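Local coordinates for protein BlEst2 (Bacillus licheniformis, PDB 6WPX) that probably hydrolyses ester bonds as a secreted lipase or esterase, here in its propeptide form with a C-terminal domain that has autoinhibitory effects, at residues Y158-G163 with A422-L427; A409-I414 with N437-K442. All blocks are in the same frame, centred on the assembly; numbering follows the deposited sequence.

How the contacts relate
Both contacts meet the same antiparallel C-terminal sheet, on opposite faces of it. Contact 1 uses the edge strand 420-431 and sets a loop of the hydrolase part against it. Contact 2 uses the next strand, 407-417, and stays within the C-terminal region. The two strands are hydrogen-bonded neighbours: Leu-427 N lies 2.7 Å from Val-411 O. Each contact is small and partly buried, with one buried residue, Asn-160 in contact 1 and Val-411 in contact 2. Contact 1 sets an amide against a lysine chain at an exposed border. Contact 2 is mainly aliphatic, with a serine hydroxyl at its margin.

Contact 1 of 2, residues Y158-G163 with A422-L427; sequences YSNWAG and AEKKSL
Asn-160 ND2 lies against the side chain of Lys-424 and makes a weak hydrogen bond to Ser-413 O, on the neighbouring strand 407-417. It is 3.8 Å from Lys-424 CE and just as far from Lys-424 CG. The lysine chain therefore runs alongside the amide, and the two side chains pass in opposite directions. Lys-424 leaves its strand with CG anti to the backbone N (chi1 -175°). A bend at chi3 (-123°) then swings CE in, which is why it comes as near to the amide nitrogen as CG does. Only the methylene part of the lysine touches the amide. Lys-425 O is 4.0 Å from Asn-160 ND2, and no hydrogen bond joins them. Asn-160 also begins a type I beta turn, closed by Gly-163 N to Asn-160 O at 3.2 Å. This turn links helices 152-157 and 163-169 in the part of the chain related to alpha/beta hydrolases. The contact is one small piece of the interface between that part and the C-terminal sheet. Close by, Trp-161 NE1 bonds Asp-452 OD2 of strand 445-456, and Tyr-158 packs edge-to-face with Tyr-416.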
ATOM      1  N   TYR A 158       5.163  -4.436   7.890  1.00 14.65           N
ATOM      2  CA  TYR A 158       6.530  -4.543   8.381  1.00 15.88           C
ATOM      3  C   TYR A 158       6.738  -3.901   9.761  1.00 19.96           C
ATOM      4  O   TYR A 158       7.856  -3.887  10.269  1.00 22.43           O
ATOM      5  CB  TYR A 158       7.498  -3.966   7.339  1.00 16.88           C
ATOM      6  CG  TYR A 158       7.800  -4.992   6.282  1.00 18.39           C
ATOM      7  CD1 TYR A 158       6.902  -5.232   5.242  1.00 18.19           C
ATOM      8  CD2 TYR A 158       8.930  -5.808   6.375  1.00 19.87           C
ATOM      9  CE1 TYR A 158       7.134  -6.236   4.304  1.00 18.48           C
ATOM     10  CE2 TYR A 158       9.163  -6.826   5.447  1.00 21.16           C
ATOM     11  CZ  TYR A 158       8.264  -7.028   4.411  1.00 24.75           C
ATOM     12  OH  TYR A 158       8.496  -8.004   3.486  1.00 28.58           O
ATOM     13  N   SER A 159       5.670  -3.421  10.382  1.00 15.10           N
ATOM     14  CA  SER A 159       5.767  -2.748  11.686  1.00 14.67           C
ATOM     15  C   SER A 159       5.723  -3.718  12.852  1.00 18.19           C
ATOM     16  O   SER A 159       5.353  -4.878  12.679  1.00 18.72           O
ATOM     17  CB  SER A 159       4.709  -1.655  11.814  1.00 16.43           C
ATOM     18  OG  SER A 159       3.426  -2.223  12.030  1.00 16.92           O
ATOM     19  N   ASN A 160       6.172  -3.262  14.031  1.00 16.16           N
ATOM     20  CA  ASN A 160       6.228  -4.094  15.228  1.00 16.39           C
ATOM     21  C   ASN A 160       4.921  -4.781  15.574  1.00 18.56           C
ATOM     22  O   ASN A 160       4.938  -5.980  15.778  1.00 19.88           O
ATOM     23  CB  ASN A 160       6.752  -3.283  16.435  1.00 14.33           C
ATOM     24  CG  ASN A 160       8.227  -3.024  16.322  1.00 32.15           C
ATOM     25  OD1 ASN A 160       8.666  -2.260  15.467  1.00 27.49           O
ATOM     26  ND2 ASN A 160       9.021  -3.681  17.146  1.00 17.82           N
ATOM     27  N   TRP A 161       3.809  -4.044  15.657  1.00 14.30           N
ATOM     28  CA  TRP A 161       2.537  -4.680  16.049  1.00 15.01           C
ATOM     29  C   TRP A 161       2.058  -5.740  15.071  1.00 18.76           C
ATOM     30  O   TRP A 161       1.392  -6.668  15.495  1.00 17.78           O
ATOM     31  CB  TRP A 161       1.421  -3.661  16.319  1.00 13.19           C
ATOM     32  CG  TRP A 161       1.644  -2.768  17.511  1.00 13.43           C
ATOM     33  CD1 TRP A 161       1.666  -1.400  17.519  1.00 15.93           C
ATOM     34  CD2 TRP A 161       1.784  -3.181  18.884  1.00 14.42           C
ATOM     35  NE1 TRP A 161       1.863  -0.937  18.802  1.00 16.12           N
ATOM     36  CE2 TRP A 161       1.946  -2.010  19.658  1.00 17.92           C
ATOM     37  CE3 TRP A 161       1.849  -4.431  19.526  1.00 16.17           C
ATOM     38  CZ2 TRP A 161       2.132  -2.050  21.039  1.00 17.99           C
ATOM     39  CZ3 TRP A 161       2.045  -4.467  20.895  1.00 18.64           C
ATOM     40  CH2 TRP A 161       2.183  -3.287  21.635  1.00 19.41           C
ATOM     41  N   ALA A 162       2.409  -5.611  13.769  1.00 15.41           N
ATOM     42  CA  ALA A 162       2.006  -6.533  12.695  1.00 14.53           C
ATOM     43  C   ALA A 162       2.884  -7.777  12.587  1.00 18.99           C
ATOM     44  O   ALA A 162       2.601  -8.626  11.754  1.00 18.59           O
ATOM     45  CB  ALA A 162       2.018  -5.793  11.361  1.00 14.87           C
ATOM     46  N   GLY A 163       3.932  -7.867  13.414  1.00 18.57           N
ATOM     47  CA  GLY A 163       4.915  -8.948  13.416  1.00 20.15           C
ATOM     48  C   GLY A 163       4.346 -10.350  13.431  1.00 27.32           C
ATOM     49  O   GLY A 163       4.687 -11.181  12.574  1.00 27.82           O
ATOM     50  N   ALA A 422      17.093  -7.577  11.265  1.00 29.01           N
ATOM     51  CA  ALA A 422      18.444  -7.545  11.819  1.00 29.57           C
ATOM     52  C   ALA A 422      18.429  -7.136  13.294  1.00 31.87           C
ATOM     53  O   ALA A 422      19.253  -7.611  14.059  1.00 31.36           O
ATOM     54  CB  ALA A 422      19.323  -6.595  11.014  1.00 31.04           C
ATOM     55  N   GLU A 423      17.506  -6.244  13.690  1.00 27.81           N
ATOM     56  CA  GLU A 423      17.448  -5.739  15.067  1.00 27.55           C
ATOM     57  C   GLU A 423      16.047  -5.279  15.427  1.00 29.64           C
ATOM     58  O   GLU A 423      15.374  -4.664  14.605  1.00 28.69           O
ATOM     59  CB  GLU A 423      18.495  -4.614  15.249  1.00 29.92           C
ATOM     60  CG  GLU A 423      18.461  -3.856  16.566  1.00 38.40           C
ATOM     61  CD  GLU A 423      19.682  -3.006  16.871  1.00 57.93           C
ATOM     62  OE1 GLU A 423      20.615  -2.960  16.038  1.00 52.47           O
ATOM     63  OE2 GLU A 423      19.718  -2.405  17.965  1.00 55.84           O
ATOM     64  N   LYS A 424      15.593  -5.599  16.641  1.00 24.46           N
ATOM     65  CA  LYS A 424      14.274  -5.229  17.130  1.00 22.96           C
ATOM     66  C   LYS A 424      14.468  -4.581  18.498  1.00 27.39           C
ATOM     67  O   LYS A 424      15.258  -5.083  19.304  1.00 26.09           O
ATOM     68  CB  LYS A 424      13.353  -6.461  17.193  1.00 25.47           C
ATOM     69  CG  LYS A 424      11.908  -6.164  17.569  1.00 39.59           C
ATOM     70  CD  LYS A 424      11.079  -7.432  17.607  1.00 45.11           C
ATOM     71  CE  LYS A 424       9.891  -7.333  16.685  1.00 53.95           C
ATOM     72  NZ  LYS A 424       9.351  -8.670  16.321  1.00 58.18           N
ATOM     73  N   LYS A 425      13.801  -3.429  18.729  1.00 24.99           N
ATOM     74  CA  LYS A 425      13.920  -2.659  19.975  1.00 25.69           C
ATOM     75  C   LYS A 425      12.567  -2.283  20.537  1.00 27.45           C
ATOM     76  O   LYS A 425      11.608  -2.059  19.785  1.00 23.81           O
ATOM     77  CB  LYS A 425      14.663  -1.339  19.731  1.00 30.10           C
ATOM     78  CG  LYS A 425      16.143  -1.397  19.455  1.00 52.81           C
ATOM     79  CD  LYS A 425      16.603   0.031  19.165  1.00 63.73           C
ATOM     80  CE  LYS A 425      18.073   0.157  18.882  1.00 74.30           C
ATOM     81  NZ  LYS A 425      18.447   1.561  18.576  1.00 83.19           N
ATOM     82  N   SER A 426      12.526  -2.134  21.872  1.00 23.84           N
ATOM     83  CA  SER A 426      11.352  -1.660  22.584  1.00 24.82           C
ATOM     84  C   SER A 426      11.849  -0.678  23.654  1.00 31.43           C
ATOM     85  O   SER A 426      12.819  -0.995  24.356  1.00 31.27           O
ATOM     86  CB  SER A 426      10.598  -2.821  23.229  1.00 28.63           C
ATOM     87  OG  SER A 426       9.392  -2.329  23.792  1.00 48.47           O
ATOM     88  N   LEU A 427      11.236   0.519  23.741  1.00 27.07           N
ATOM     89  CA  LEU A 427      11.627   1.539  24.715  1.00 28.37           C
ATOM     90  C   LEU A 427      10.429   1.924  25.568  1.00 32.21           C
ATOM     91  O   LEU A 427       9.326   2.122  25.041  1.00 32.01           O
ATOM     92  CB  LEU A 427      12.192   2.817  24.073  1.00 29.97           C
ATOM     93  CG  LEU A 427      13.307   2.824  23.025  1.00 37.51           C
ATOM     94  CD1 LEU A 427      13.986   4.172  22.993  1.00 39.91           C
ATOM     95  CD2 LEU A 427      14.379   1.841  23.298  1.00 41.21           C
TER

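Contact 2 of 2, residues A409-I414 with N437-K442; sequences ASVRSI and NSLSFK
Val-411 meets Leu-439 and Ser-438 from the strand side of this contact. Ahead of the contact, Ala-409 packs on Ile-432 and Leu-435 of helix 432-438. Val-411 then points its CB toward segment 437-442 and carries the whole strand side of the contact. Its CG1 is anti to the backbone N (chi1 175°) and lies 3.7 Å from Leu-439 CD2. The same leucine methyl is 4.1 Å from Val-411 CG2, and so it sits against both branches of the valine. The two side chains cross at a slant. Leu-439 reaches the valine with the end of its chain. Leu-435 and Val-449 also pack on Val-411. Val-411 CG2 comes within 4.4 Å of Ser-438 OG as well, a loose approach. That hydroxyl is used by the helix itself, as it hydrogen-bonds Leu-435 O. Past the valine, Arg-412 turns to the other face of the sheet. Strand 407-417 lies between 420-431 and 445-456 and is antiparallel to both. The two strands flanking 407-417 run parallel to each other, and helix 432-438 with the following loop joins them. This is a split beta-alpha-beta crossover, and the contact lies where the connection passes over the middle strand. No hydrogen bond spans the two segments. What joins Leu-439 to the strand is therefore apolar packing alone, Ser-438 adds a loose approach, and no polar pair fixes the register of the two segments.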
ATOM      1  N   ALA A 409       5.146   8.927  24.910  1.00 30.95           N
ATOM      2  CA  ALA A 409       5.465   8.227  23.674  1.00 28.97           C
ATOM      3  C   ALA A 409       6.391   7.063  23.948  1.00 33.06           C
ATOM      4  O   ALA A 409       7.485   7.261  24.467  1.00 34.45           O
ATOM      5  CB  ALA A 409       6.116   9.172  22.689  1.00 30.58           C
ATOM      6  N   SER A 410       5.956   5.848  23.609  1.00 28.73           N
ATOM      7  CA  SER A 410       6.774   4.638  23.761  1.00 27.68           C
ATOM      8  C   SER A 410       7.143   4.165  22.351  1.00 31.06           C
ATOM      9  O   SER A 410       6.301   4.187  21.447  1.00 30.63           O
ATOM     10  CB  SER A 410       6.040   3.569  24.564  1.00 28.86           C
ATOM     11  OG  SER A 410       4.866   3.151  23.889  1.00 40.24           O
ATOM     12  N   VAL A 411       8.410   3.850  22.129  1.00 27.42           N
ATOM     13  CA  VAL A 411       8.923   3.460  20.822  1.00 27.27           C
ATOM     14  C   VAL A 411       9.227   1.959  20.705  1.00 31.35           C
ATOM     15  O   VAL A 411       9.895   1.401  21.573  1.00 32.24           O
ATOM     16  CB  VAL A 411      10.158   4.330  20.471  1.00 32.09           C
ATOM     17  CG1 VAL A 411      10.809   3.886  19.162  1.00 31.49           C
ATOM     18  CG2 VAL A 411       9.771   5.801  20.400  1.00 32.22           C
ATOM     19  N   ARG A 412       8.731   1.327  19.630  1.00 24.29           N
ATOM     20  CA  ARG A 412       8.987  -0.062  19.229  1.00 24.22           C
ATOM     21  C   ARG A 412       9.530   0.052  17.813  1.00 27.15           C
ATOM     22  O   ARG A 412       8.993   0.825  17.023  1.00 25.27           O
ATOM     23  CB  ARG A 412       7.713  -0.913  19.241  1.00 26.52           C
ATOM     24  CG  ARG A 412       7.353  -1.409  20.628  1.00 32.83           C
ATOM     25  CD  ARG A 412       5.917  -1.912  20.714  1.00 31.26           C
ATOM     26  NE  ARG A 412       5.521  -1.995  22.115  1.00 33.60           N
ATOM     27  CZ  ARG A 412       5.598  -3.096  22.850  1.00 56.30           C
ATOM     28  NH1 ARG A 412       5.291  -3.060  24.140  1.00 46.32           N
ATOM     29  NH2 ARG A 412       5.985  -4.242  22.303  1.00 40.51           N
ATOM     30  N   SER A 413      10.645  -0.617  17.521  1.00 22.28           N
ATOM     31  CA  SER A 413      11.224  -0.512  16.194  1.00 22.18           C
ATOM     32  C   SER A 413      11.814  -1.828  15.689  1.00 27.92           C
ATOM     33  O   SER A 413      12.110  -2.733  16.478  1.00 26.62           O
ATOM     34  CB  SER A 413      12.268   0.603  16.147  1.00 25.53           C
ATOM     35  OG  SER A 413      13.313   0.294  17.049  1.00 30.04           O
ATOM     36  N   ILE A 414      11.916  -1.946  14.357  1.00 25.09           N
ATOM     37  CA  ILE A 414      12.557  -3.072  13.672  1.00 26.30           C
ATOM     38  C   ILE A 414      13.454  -2.478  12.601  1.00 31.21           C
ATOM     39  O   ILE A 414      13.017  -1.607  11.845  1.00 29.31           O
ATOM     40  CB  ILE A 414      11.606  -4.141  13.036  1.00 28.18           C
ATOM     41  CG1 ILE A 414      10.572  -4.685  14.026  1.00 28.56           C
ATOM     42  CG2 ILE A 414      12.416  -5.305  12.443  1.00 27.64           C
ATOM     43  CD1 ILE A 414       9.305  -5.371  13.344  1.00 33.83           C
ATOM     44  N   ASN A 437      15.382  12.575  20.644  1.00 61.93           N
ATOM     45  CA  ASN A 437      16.689  12.076  21.093  1.00 63.04           C
ATOM     46  C   ASN A 437      16.828  10.554  21.024  1.00 65.49           C
ATOM     47  O   ASN A 437      17.883  10.058  20.616  1.00 66.25           O
ATOM     48  CB  ASN A 437      16.996  12.564  22.515  1.00 65.34           C
ATOM     49  CG  ASN A 437      17.354  14.029  22.625  1.00 90.60           C
ATOM     50  OD1 ASN A 437      18.294  14.522  21.991  1.00 86.76           O
ATOM     51  ND2 ASN A 437      16.651  14.744  23.490  1.00 82.65           N
ATOM     52  N   SER A 438      15.767   9.818  21.422  1.00 59.39           N
ATOM     53  CA  SER A 438      15.735   8.353  21.443  1.00 57.36           C
ATOM     54  C   SER A 438      15.806   7.704  20.066  1.00 59.80           C
ATOM     55  O   SER A 438      16.262   6.563  19.959  1.00 59.23           O
ATOM     56  CB  SER A 438      14.507   7.852  22.200  1.00 59.39           C
ATOM     57  OG  SER A 438      13.288   8.181  21.549  1.00 66.90           O
ATOM     58  N   LEU A 439      15.374   8.429  19.012  1.00 55.63           N
ATOM     59  CA  LEU A 439      15.321   7.915  17.639  1.00 54.05           C
ATOM     60  C   LEU A 439      16.629   8.095  16.854  1.00 59.90           C
ATOM     61  O   LEU A 439      16.877   9.165  16.288  1.00 61.57           O
ATOM     62  CB  LEU A 439      14.113   8.502  16.867  1.00 52.31           C
ATOM     63  CG  LEU A 439      12.698   8.201  17.415  1.00 54.38           C
ATOM     64  CD1 LEU A 439      11.633   8.910  16.611  1.00 53.30           C
ATOM     65  CD2 LEU A 439      12.402   6.727  17.420  1.00 54.73           C
ATOM     66  N   SER A 440      17.456   7.022  16.817  1.00 55.86           N
ATOM     67  CA  SER A 440      18.740   6.971  16.104  1.00 56.44           C
ATOM     68  C   SER A 440      18.628   6.136  14.819  1.00 57.47           C
ATOM     69  O   SER A 440      18.080   5.032  14.849  1.00 54.83           O
ATOM     70  CB  SER A 440      19.835   6.409  17.005  1.00 61.44           C
ATOM     71  OG  SER A 440      20.031   7.226  18.147  1.00 71.34           O
ATOM     72  N   PHE A 441      19.156   6.665  13.692  1.00 53.94           N
ATOM     73  CA  PHE A 441      19.104   5.990  12.382  1.00 52.46           C
ATOM     74  C   PHE A 441      20.472   6.025  11.697  1.00 58.55           C
ATOM     75  O   PHE A 441      20.578   6.363  10.517  1.00 58.58           O
ATOM     76  CB  PHE A 441      18.002   6.596  11.485  1.00 51.87           C
ATOM     77  CG  PHE A 441      16.638   6.621  12.121  1.00 50.73           C
ATOM     78  CD1 PHE A 441      15.821   5.503  12.087  1.00 50.90           C
ATOM     79  CD2 PHE A 441      16.192   7.747  12.802  1.00 52.73           C
ATOM     80  CE1 PHE A 441      14.584   5.508  12.729  1.00 50.38           C
ATOM     81  CE2 PHE A 441      14.945   7.756  13.426  1.00 53.34           C
ATOM     82  CZ  PHE A 441      14.154   6.632  13.395  1.00 49.73           C
ATOM     83  N   LYS A 442      21.522   5.683  12.458  1.00 56.43           N
ATOM     84  CA  LYS A 442      22.898   5.708  11.967  1.00 57.92           C
ATOM     85  C   LYS A 442      23.223   4.536  11.047  1.00 59.57           C
ATOM     86  O   LYS A 442      23.854   4.740  10.004  1.00 60.69           O
ATOM     87  CB  LYS A 442      23.901   5.816  13.127  1.00 62.46           C
TER